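Local coordinates for protein lysyl oxidase (Pichia pastoris, PDB 1W7C) that oxidises primary amines, probably including lysine side chains of proteins, with a copper ion and a built-in topaquinone cofactor, at residues G185-I195 / P206-T216; H353-Y361 / R613-N621. All blocks are in the same frame, centred on the assembly; numbering follows the deposited sequence.

Contact 1 (G185-I195 / P206-T216); sequences GATVDYGTCNI and PTGFFFKFDMT
K212 runs across one face of the Y190 ring: with CG set anti to its backbone N, K212 CG lies 3.8 Å from the ring centroid, a CH-pi contact, and the extended chain carries K212 CD and CE on to Y190 OH, CD to within 3.5 Å. V188 packs against the same lysine with CG2. The opposite face carries F211 and F213, with G191 and D189 beneath their rings. Both phenylalanines set CG between the backbone N and the carbonyl carbon (chi1 49° and 60°), and this folds their rings back over the partner strand. The F211 ring centroid is 3.9 Å from G191 CA, and a side chain at that glycine would run into the ring. The F213 face takes D189 CB at 4.1 Å from its centroid.

Between the two layers, D189 pairs with F213 and G191 with F211 by reciprocal backbone hydrogen bonds. Side chains add to these at both ends. T216 OG1 receives T187 N at 2.9 Å in a nearly straight bond (172°) and donates to D214 OD1, whose Asx turn also collects T216 N. At the far end C193 O accepts both T207 N and T207 OG1, the hydroxyl coming from above the carbonyl plane at 2.7 Å. T192 OG1 likewise donates to F209 O at 2.7 Å, and a water joins it to G208 N. T207 OG1 also accepts F209 N, an ST turn at the corner by G208.

Further out, C193 is tied by a disulfide to C172, D189 OD2 forms a salt bridge with K142, and F211 and F213 also touch L146 of helix 136-150. These neighbouring strands of a five-stranded antiparallel sheet, away from the annotated sites, are thus sewn by their backbones, with threonine hydroxyls supplementing the bonds at the strand ends and the corner.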
loop_
_atom_site.group_PDB
_atom_site.type_symbol
_atom_site.label_atom_id
_atom_site.label_comp_id
_atom_site.label_asym_id
_atom_site.label_seq_id
_atom_site.Cartn_x
_atom_site.Cartn_y
_atom_site.Cartn_z
ATOM N N GLY A 185 4.736 37.589 28.062
ATOM C CA GLY A 185 4.108 36.818 29.126
ATOM C C GLY A 185 2.636 36.476 28.956
ATOM O O GLY A 185 2.074 35.733 29.740
ATOM N N ALA A 186 1.993 37.059 27.957
ATOM C CA ALA A 186 0.571 36.830 27.711
ATOM C C ALA A 186 0.272 35.461 27.139
ATOM O O ALA A 186 1.016 34.946 26.317
ATOM C CB ALA A 186 0.032 37.908 26.766
ATOM N N THR A 187 -0.869 34.913 27.547
ATOM C CA THR A 187 -1.418 33.692 27.007
ATOM C C THR A 187 -2.807 33.982 26.511
ATOM O O THR A 187 -3.677 34.385 27.282
ATOM C CB THR A 187 -1.443 32.604 28.082
ATOM O OG1 THR A 187 -0.109 32.442 28.593
ATOM C CG2 THR A 187 -1.940 31.230 27.526
ATOM N N VAL A 188 -3.002 33.765 25.214
ATOM C CA VAL A 188 -4.300 33.945 24.581
ATOM C C VAL A 188 -4.768 32.656 23.923
ATOM O O VAL A 188 -4.032 31.680 23.813
ATOM C CB VAL A 188 -4.287 35.124 23.580
ATOM C CG1 VAL A 188 -3.796 36.376 24.254
ATOM C CG2 VAL A 188 -3.416 34.784 22.363
ATOM N N ASP A 189 -6.018 32.660 23.506
ATOM C CA ASP A 189 -6.597 31.482 22.878
ATOM C C ASP A 189 -7.806 31.922 22.053
ATOM O O ASP A 189 -8.496 32.878 22.415
ATOM C CB ASP A 189 -6.984 30.473 23.994
ATOM C CG ASP A 189 -7.181 29.057 23.525
ATOM O OD1 ASP A 189 -6.899 28.730 22.334
ATOM O OD2 ASP A 189 -7.579 28.165 24.324
ATOM N N TYR A 190 -8.016 31.250 20.941
ATOM C CA TYR A 190 -9.168 31.482 20.101
ATOM C C TYR A 190 -10.204 30.391 20.382
ATOM O O TYR A 190 -9.926 29.395 21.034
ATOM C CB TYR A 190 -8.764 31.472 18.628
ATOM C CG TYR A 190 -7.969 32.702 18.212
ATOM C CD1 TYR A 190 -6.593 32.747 18.368
ATOM C CD2 TYR A 190 -8.585 33.818 17.660
ATOM C CE1 TYR A 190 -5.867 33.855 17.984
ATOM C CE2 TYR A 190 -7.852 34.939 17.248
ATOM C CZ TYR A 190 -6.495 34.943 17.409
ATOM O OH TYR A 190 -5.793 36.053 16.994
ATOM N N GLY A 191 -11.406 30.605 19.883
ATOM C CA GLY A 191 -12.483 29.653 20.048
ATOM C C GLY A 191 -13.605 29.846 19.058
ATOM O O GLY A 191 -13.611 30.819 18.284
ATOM N N THR A 192 -14.517 28.874 19.050
ATOM C CA THR A 192 -15.688 28.956 18.198
ATOM C C THR A 192 -16.862 28.270 18.842
ATOM O O THR A 192 -16.744 27.741 19.954
ATOM C CB THR A 192 -15.384 28.355 16.799
ATOM O OG1 THR A 192 -16.413 28.732 15.876
ATOM C CG2 THR A 192 -15.362 26.811 16.822
ATOM N N CYS A 193 -17.992 28.278 18.142
ATOM C CA CYS A 193 -19.186 27.585 18.589
ATOM C C CYS A 193 -19.684 26.631 17.503
ATOM O O CYS A 193 -19.575 26.916 16.307
ATOM C CB CYS A 193 -20.307 28.584 18.919
ATOM S SG CYS A 193 -19.919 29.791 20.194
ATOM N N ASN A 194 -20.239 25.505 17.938
ATOM C CA ASN A 194 -20.791 24.505 17.041
ATOM C C ASN A 194 -22.190 24.138 17.515
ATOM O O ASN A 194 -22.474 24.175 18.727
ATOM C CB ASN A 194 -19.932 23.230 17.037
ATOM C CG ASN A 194 -18.527 23.471 16.528
ATOM O OD1 ASN A 194 -17.770 24.253 17.108
ATOM N ND2 ASN A 194 -18.150 22.757 15.472
ATOM N N ILE A 195 -23.069 23.787 16.589
ATOM C CA ILE A 195 -24.431 23.394 16.954
ATOM C C ILE A 195 -24.387 22.047 17.708
ATOM O O ILE A 195 -23.658 21.141 17.312
ATOM C CB ILE A 195 -25.324 23.274 15.689
ATOM C CG1 ILE A 195 -25.317 24.569 14.850
ATOM C CG2 ILE A 195 -26.730 22.837 16.072
ATOM C CD1 ILE A 195 -25.954 25.741 15.493
ATOM N N PRO A 206 -20.038 23.647 12.419
ATOM C CA PRO A 206 -19.380 24.856 12.912
ATOM C C PRO A 206 -20.141 26.090 12.458
ATOM O O PRO A 206 -20.581 26.180 11.301
ATOM C CB PRO A 206 -18.007 24.807 12.237
ATOM C CG PRO A 206 -18.260 24.117 10.908
ATOM C CD PRO A 206 -19.320 23.085 11.259
ATOM N N THR A 207 -20.294 27.055 13.361
ATOM C CA THR A 207 -21.159 28.227 13.108
ATOM C C THR A 207 -20.514 29.412 12.413
ATOM O O THR A 207 -21.223 30.303 11.956
ATOM C CB THR A 207 -21.727 28.749 14.423
ATOM O OG1 THR A 207 -20.665 29.203 15.274
ATOM C CG2 THR A 207 -22.462 27.648 15.187
ATOM N N GLY A 208 -19.193 29.470 12.386
ATOM C CA GLY A 208 -18.490 30.648 11.893
ATOM C C GLY A 208 -18.486 31.809 12.861
ATOM O O GLY A 208 -18.098 32.921 12.494
ATOM N N PHE A 209 -18.896 31.566 14.112
ATOM C CA PHE A 209 -18.738 32.583 15.152
ATOM C C PHE A 209 -17.468 32.295 15.937
ATOM O O PHE A 209 -17.312 31.204 16.468
ATOM C CB PHE A 209 -19.930 32.593 16.096
ATOM C CG PHE A 209 -19.860 33.687 17.103
ATOM C CD1 PHE A 209 -20.247 34.951 16.763
ATOM C CD2 PHE A 209 -19.303 33.473 18.354
ATOM C CE1 PHE A 209 -20.152 35.968 17.662
ATOM C CE2 PHE A 209 -19.191 34.511 19.265
ATOM C CZ PHE A 209 -19.615 35.754 18.911
ATOM N N PHE A 210 -16.564 33.257 16.001
ATOM C CA PHE A 210 -15.259 33.080 16.635
ATOM C C PHE A 210 -15.022 34.127 17.725
ATOM O O PHE A 210 -15.658 35.178 17.765
ATOM C CB PHE A 210 -14.144 33.194 15.585
ATOM C CG PHE A 210 -14.346 32.283 14.391
ATOM C CD1 PHE A 210 -14.865 32.779 13.209
ATOM C CD2 PHE A 210 -14.111 30.908 14.491
ATOM C CE1 PHE A 210 -15.099 31.935 12.139
ATOM C CE2 PHE A 210 -14.313 30.072 13.406
ATOM C CZ PHE A 210 -14.824 30.571 12.247
ATOM N N PHE A 211 -14.057 33.840 18.578
ATOM C CA PHE A 211 -13.663 34.738 19.626
ATOM C C PHE A 211 -12.221 34.488 20.045
ATOM O O PHE A 211 -11.617 33.480 19.691
ATOM C CB PHE A 211 -14.618 34.638 20.835
ATOM C CG PHE A 211 -14.878 33.239 21.283
ATOM C CD1 PHE A 211 -14.045 32.618 22.204
ATOM C CD2 PHE A 211 -15.978 32.539 20.806
ATOM C CE1 PHE A 211 -14.279 31.297 22.598
ATOM C CE2 PHE A 211 -16.214 31.239 21.190
ATOM C CZ PHE A 211 -15.380 30.616 22.103
ATOM N N LYS A 212 -11.697 35.437 20.804
ATOM C CA LYS A 212 -10.321 35.427 21.274
ATOM C C LYS A 212 -10.310 35.970 22.678
ATOM O O LYS A 212 -10.926 36.996 22.949
ATOM C CB LYS A 212 -9.419 36.279 20.388
ATOM C CG LYS A 212 -7.929 36.196 20.736
ATOM C CD LYS A 212 -7.128 37.266 20.006
ATOM C CE LYS A 212 -5.657 37.186 20.329
ATOM N NZ LYS A 212 -4.841 38.276 19.722
ATOM N N PHE A 213 -9.601 35.290 23.571
ATOM C CA PHE A 213 -9.512 35.707 24.965
ATOM C C PHE A 213 -8.097 35.619 25.506
ATOM O O PHE A 213 -7.256 34.907 24.986
ATOM C CB PHE A 213 -10.509 34.947 25.858
ATOM C CG PHE A 213 -10.333 33.447 25.868
ATOM C CD1 PHE A 213 -9.657 32.831 26.899
ATOM C CD2 PHE A 213 -10.886 32.641 24.859
ATOM C CE1 PHE A 213 -9.539 31.451 26.938
ATOM C CE2 PHE A 213 -10.755 31.253 24.889
ATOM C CZ PHE A 213 -10.081 30.663 25.923
ATOM N N ASP A 214 -7.841 36.453 26.498
ATOM C CA ASP A 214 -6.614 36.464 27.262
ATOM C C ASP A 214 -6.878 35.695 28.555
ATOM O O ASP A 214 -7.795 36.033 29.332
ATOM C CB ASP A 214 -6.205 37.893 27.589
ATOM C CG ASP A 214 -4.873 37.954 28.263
ATOM O OD1 ASP A 214 -4.734 37.368 29.325
ATOM O OD2 ASP A 214 -3.916 38.613 27.820
ATOM N N MET A 215 -6.110 34.633 28.765
ATOM C CA MET A 215 -6.226 33.769 29.942
ATOM C C MET A 215 -4.894 33.720 30.699
ATOM O O MET A 215 -4.520 32.677 31.254
ATOM C CB MET A 215 -6.682 32.356 29.515
ATOM C CG MET A 215 -5.840 31.753 28.407
ATOM S SD MET A 215 -6.151 29.995 28.128
ATOM C CE MET A 215 -5.565 29.297 29.681
ATOM N N THR A 216 -4.217 34.867 30.777
ATOM C CA THR A 216 -2.908 34.947 31.446
ATOM C C THR A 216 -3.067 34.843 32.961
ATOM O O THR A 216 -3.922 35.488 33.549
ATOM C CB THR A 216 -2.219 36.268 31.110
ATOM O OG1 THR A 216 -2.138 36.434 29.684
ATOM C CG2 THR A 216 -0.749 36.281 31.609
HETATM O O HOH W 1 -17.045 27.908 13.320
#

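Contact 2 (H353-Y361 / R613-N621); sequences HTFYSDISY and RSSTALNTN. With IMD (imidazole), chain P.
S357 and T620 meet with their beta carbons, S357 CB lying 3.7 Å from T620 CB, while T620 CG2 turns to S360. S360 CB in turn sits 3.5 Å from A617 O, and A617 CB comes to 3.6 Å from I359 O, so that A617 and the 359-360 pair meet carbon to carbonyl oxygen in both directions. I359 reaches over T616: with CG1 between its backbone N and carbonyl carbon (chi1 72°), the extended end lays CD1 3.4 Å from T616 C and at the edge of the R613 guanidinium, whose NH2 is salt-bridged to D316.

Polar links between the segments run through water. One molecule donates to both S357 OG and T616 O; two more join T620 OG1 to F355 O and to S357 N. S357 OG is also bonded to E339, which binds S615 OG as well, and it caps the short helix 358-361 weakly through S360 N. S360 OG donates to S357 O at 2.7 Å, in the carbonyl plane.

An imidazole, probably from the crystallisation liquor, donates from N3 to D358 OD1 at 2.9 Å and 173°. Its C4 stands over the centre of the Y356 ring, opposite T354 CG2 on the other face, and over the rim of the Y361 ring. Were Y356 an alanine, the imidazole and T354 CG2 would probably lose the ring lying between them, and Q463 OE1 its hydroxyl partner.

D358 is the predicted proton acceptor, so the imidazole appears to occupy part of the active site. The helix turn carrying D358 is set against 613-621 by van der Waals contacts of side chains and backbone and by three bridging waters, while E339 bonds a serine of each segment.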
loop_
_atom_site.group_PDB
_atom_site.type_symbol
_atom_site.label_atom_id
_atom_site.label_comp_id
_atom_site.label_asym_id
_atom_site.label_seq_id
_atom_site.Cartn_x
_atom_site.Cartn_y
_atom_site.Cartn_z
ATOM N N HIS A 353 -5.697 27.966 13.888
ATOM C CA HIS A 353 -4.995 27.818 15.152
ATOM C C HIS A 353 -5.095 26.415 15.739
ATOM O O HIS A 353 -4.783 26.216 16.900
ATOM C CB HIS A 353 -5.492 28.868 16.149
ATOM C CG HIS A 353 -5.101 30.265 15.769
ATOM N ND1 HIS A 353 -6.021 31.233 15.423
ATOM C CD2 HIS A 353 -3.876 30.830 15.616
ATOM C CE1 HIS A 353 -5.376 32.346 15.108
ATOM N NE2 HIS A 353 -4.075 32.135 15.230
ATOM N N THR A 354 -5.483 25.437 14.926
ATOM C CA THR A 354 -5.559 24.068 15.399
ATOM C C THR A 354 -4.327 23.299 14.963
ATOM O O THR A 354 -4.092 23.103 13.766
ATOM C CB THR A 354 -6.830 23.407 14.836
ATOM O OG1 THR A 354 -7.998 24.063 15.358
ATOM C CG2 THR A 354 -6.923 21.962 15.300
ATOM N N PHE A 355 -3.558 22.833 15.949
ATOM C CA PHE A 355 -2.377 21.996 15.722
ATOM C C PHE A 355 -2.329 21.029 16.884
ATOM O O PHE A 355 -1.585 21.212 17.848
ATOM C CB PHE A 355 -1.140 22.908 15.682
ATOM C CG PHE A 355 0.123 22.282 15.097
ATOM C CD1 PHE A 355 1.100 23.095 14.528
ATOM C CD2 PHE A 355 0.377 20.913 15.187
ATOM C CE1 PHE A 355 2.278 22.571 14.021
ATOM C CE2 PHE A 355 1.558 20.401 14.671
ATOM C CZ PHE A 355 2.490 21.209 14.118
ATOM N N TYR A 356 -3.183 20.017 16.821
ATOM C CA TYR A 356 -3.288 19.053 17.905
ATOM C C TYR A 356 -2.031 18.218 18.069
ATOM O O TYR A 356 -1.459 17.734 17.077
ATOM C CB TYR A 356 -4.474 18.075 17.717
ATOM C CG TYR A 356 -5.834 18.720 17.702
ATOM C CD1 TYR A 356 -6.692 18.551 16.625
ATOM C CD2 TYR A 356 -6.243 19.531 18.743
ATOM C CE1 TYR A 356 -7.917 19.169 16.580
ATOM C CE2 TYR A 356 -7.496 20.130 18.729
ATOM C CZ TYR A 356 -8.316 19.977 17.640
ATOM O OH TYR A 356 -9.515 20.659 17.622
ATOM N N SER A 357 -1.689 17.977 19.336
ATOM C CA SER A 357 -0.820 16.893 19.763
ATOM C C SER A 357 -1.680 15.831 20.407
ATOM O O SER A 357 -2.205 16.010 21.500
ATOM C CB SER A 357 0.150 17.411 20.810
ATOM O OG SER A 357 0.728 16.334 21.569
ATOM N N ASP A 358 -1.863 14.695 19.748
ATOM C CA ASP A 358 -2.783 13.707 20.262
ATOM C C ASP A 358 -2.261 12.995 21.503
ATOM O O ASP A 358 -3.061 12.554 22.330
ATOM C CB ASP A 358 -3.205 12.743 19.162
ATOM C CG ASP A 358 -4.303 13.295 18.305
ATOM O OD1 ASP A 358 -4.976 14.270 18.710
ATOM O OD2 ASP A 358 -4.538 12.836 17.195
ATOM N N ILE A 359 -0.939 12.984 21.710
ATOM C CA ILE A 359 -0.458 12.398 22.968
ATOM C C ILE A 359 -0.715 13.315 24.175
ATOM O O ILE A 359 -0.754 12.831 25.284
ATOM C CB ILE A 359 1.043 11.959 22.914
ATOM C CG1 ILE A 359 2.025 13.136 22.917
ATOM C CG2 ILE A 359 1.255 10.965 21.784
ATOM C CD1 ILE A 359 3.464 12.682 23.062
ATOM N N SER A 360 -0.871 14.629 23.949
ATOM C CA SER A 360 -1.299 15.488 25.047
ATOM C C SER A 360 -2.684 15.083 25.556
ATOM O O SER A 360 -2.905 15.066 26.757
ATOM C CB SER A 360 -1.261 16.965 24.684
ATOM O OG SER A 360 -2.305 17.384 23.828
ATOM N N TYR A 361 -3.597 14.754 24.663
ATOM C CA TYR A 361 -4.930 14.278 25.028
ATOM C C TYR A 361 -4.867 12.848 25.556
ATOM O O TYR A 361 -5.652 12.471 26.405
ATOM C CB TYR A 361 -5.883 14.361 23.833
ATOM C CG TYR A 361 -6.150 15.777 23.428
ATOM C CD1 TYR A 361 -5.432 16.394 22.425
ATOM C CD2 TYR A 361 -7.089 16.524 24.109
ATOM C CE1 TYR A 361 -5.661 17.721 22.096
ATOM C CE2 TYR A 361 -7.336 17.843 23.789
ATOM C CZ TYR A 361 -6.619 18.446 22.783
ATOM O OH TYR A 361 -6.797 19.757 22.436
ATOM N N ARG A 613 12.201 9.906 23.687
ATOM C CA ARG A 613 10.920 10.189 23.025
ATOM C C ARG A 613 11.004 11.507 22.249
ATOM O O ARG A 613 11.670 12.443 22.672
ATOM C CB ARG A 613 9.789 10.248 24.060
ATOM C CG ARG A 613 10.011 11.257 25.196
ATOM C CD ARG A 613 9.010 11.051 26.344
ATOM N NE ARG A 613 7.647 11.108 25.841
ATOM C CZ ARG A 613 6.598 10.590 26.412
ATOM N NH1 ARG A 613 6.728 10.041 27.609
ATOM N NH2 ARG A 613 5.433 10.649 25.803
ATOM N N SER A 614 10.313 11.550 21.100
ATOM C CA SER A 614 10.393 12.687 20.203
ATOM C C SER A 614 9.396 13.809 20.519
ATOM O O SER A 614 9.502 14.874 19.929
ATOM C CB SER A 614 10.207 12.217 18.783
ATOM O OG SER A 614 8.995 11.508 18.688
ATOM N N SER A 615 8.392 13.516 21.347
ATOM C CA SER A 615 7.441 14.486 21.861
ATOM C C SER A 615 7.077 14.066 23.254
ATOM O O SER A 615 7.523 12.993 23.712
ATOM C CB SER A 615 6.190 14.540 20.976
ATOM O OG SER A 615 5.354 15.627 21.356
ATOM N N THR A 616 6.300 14.886 23.944
ATOM C CA THR A 616 5.760 14.549 25.270
ATOM C C THR A 616 4.340 15.033 25.352
ATOM O O THR A 616 3.933 15.887 24.566
ATOM C CB THR A 616 6.586 15.231 26.415
ATOM O OG1 THR A 616 6.254 16.613 26.499
ATOM C CG2 THR A 616 8.074 15.087 26.233
ATOM N N ALA A 617 3.614 14.578 26.354
ATOM C CA ALA A 617 2.258 15.050 26.610
ATOM C C ALA A 617 2.250 16.518 27.064
ATOM O O ALA A 617 1.202 17.124 27.103
ATOM C CB ALA A 617 1.578 14.195 27.680
ATOM N N LEU A 618 3.430 17.012 27.436
ATOM C CA LEU A 618 3.641 18.336 27.962
ATOM C C LEU A 618 4.167 19.307 26.906
ATOM O O LEU A 618 4.405 20.475 27.213
ATOM C CB LEU A 618 4.603 18.254 29.168
ATOM C CG LEU A 618 4.096 17.381 30.326
ATOM C CD1 LEU A 618 5.125 17.365 31.448
ATOM C CD2 LEU A 618 2.718 17.880 30.812
ATOM N N ASN A 619 4.301 18.853 25.654
ATOM C CA ASN A 619 4.857 19.711 24.610
ATOM C C ASN A 619 3.918 20.782 24.059
ATOM O O ASN A 619 4.345 21.891 23.767
ATOM C CB ASN A 619 5.359 18.884 23.400
ATOM C CG ASN A 619 6.836 18.609 23.456
ATOM O OD1 ASN A 619 7.368 18.317 24.541
ATOM N ND2 ASN A 619 7.494 18.569 22.299
ATOM N N THR A 620 2.636 20.446 23.876
ATOM C CA THR A 620 1.816 21.180 22.909
ATOM C C THR A 620 1.670 22.679 23.162
ATOM O O THR A 620 1.723 23.466 22.215
ATOM C CB THR A 620 0.451 20.507 22.736
ATOM O OG1 THR A 620 -0.250 21.040 21.608
ATOM C CG2 THR A 620 -0.486 20.688 23.917
ATOM N N ASN A 621 1.510 23.087 24.436
ATOM C CA ASN A 621 1.381 24.529 24.765
ATOM C C ASN A 621 2.693 25.250 25.003
ATOM O O ASN A 621 2.712 26.475 25.143
ATOM C CB ASN A 621 0.444 24.711 25.952
ATOM C CG ASN A 621 -0.929 24.139 25.703
ATOM O OD1 ASN A 621 -1.557 24.440 24.673
ATOM N ND2 ASN A 621 -1.405 23.297 26.616
HETATM N N1 IMD P . -9.697 15.804 18.028
HETATM C C2 IMD P . -8.586 15.052 17.797
HETATM N N3 IMD P . -7.644 15.473 18.691
HETATM C C4 IMD P . -8.161 16.448 19.461
HETATM C C5 IMD P . -9.456 16.669 19.037
HETATM O O HOH W 2 0.970 20.453 19.123
HETATM O O HOH W 3 2.032 17.571 23.624
HETATM O O HOH W 4 -2.816 19.870 21.288
#

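Both contacts are largely buried, but contact 2 lies nearer the chain centre, about 12 Å from it against 27 Å for contact 1, centre to centre. Contact 1 joins neighbouring strands of a five-stranded antiparallel sheet through regular backbone bonding; contact 2 brings together pieces of the enzyme domain far apart in sequence, with waters in place of a ladder. They meet directly: the Y190 ring of contact 1 stacks on H353 of contact 2, with Y190 CE1 3.3 Å from H353 CE1. H353 also bonds Y527 of the second subunit. Strand 170-180 serves both, pairing with 187-195 and bonding F355 through A176. The predicted catalytic residue belongs to contact 2, whereas contact 1 is structural.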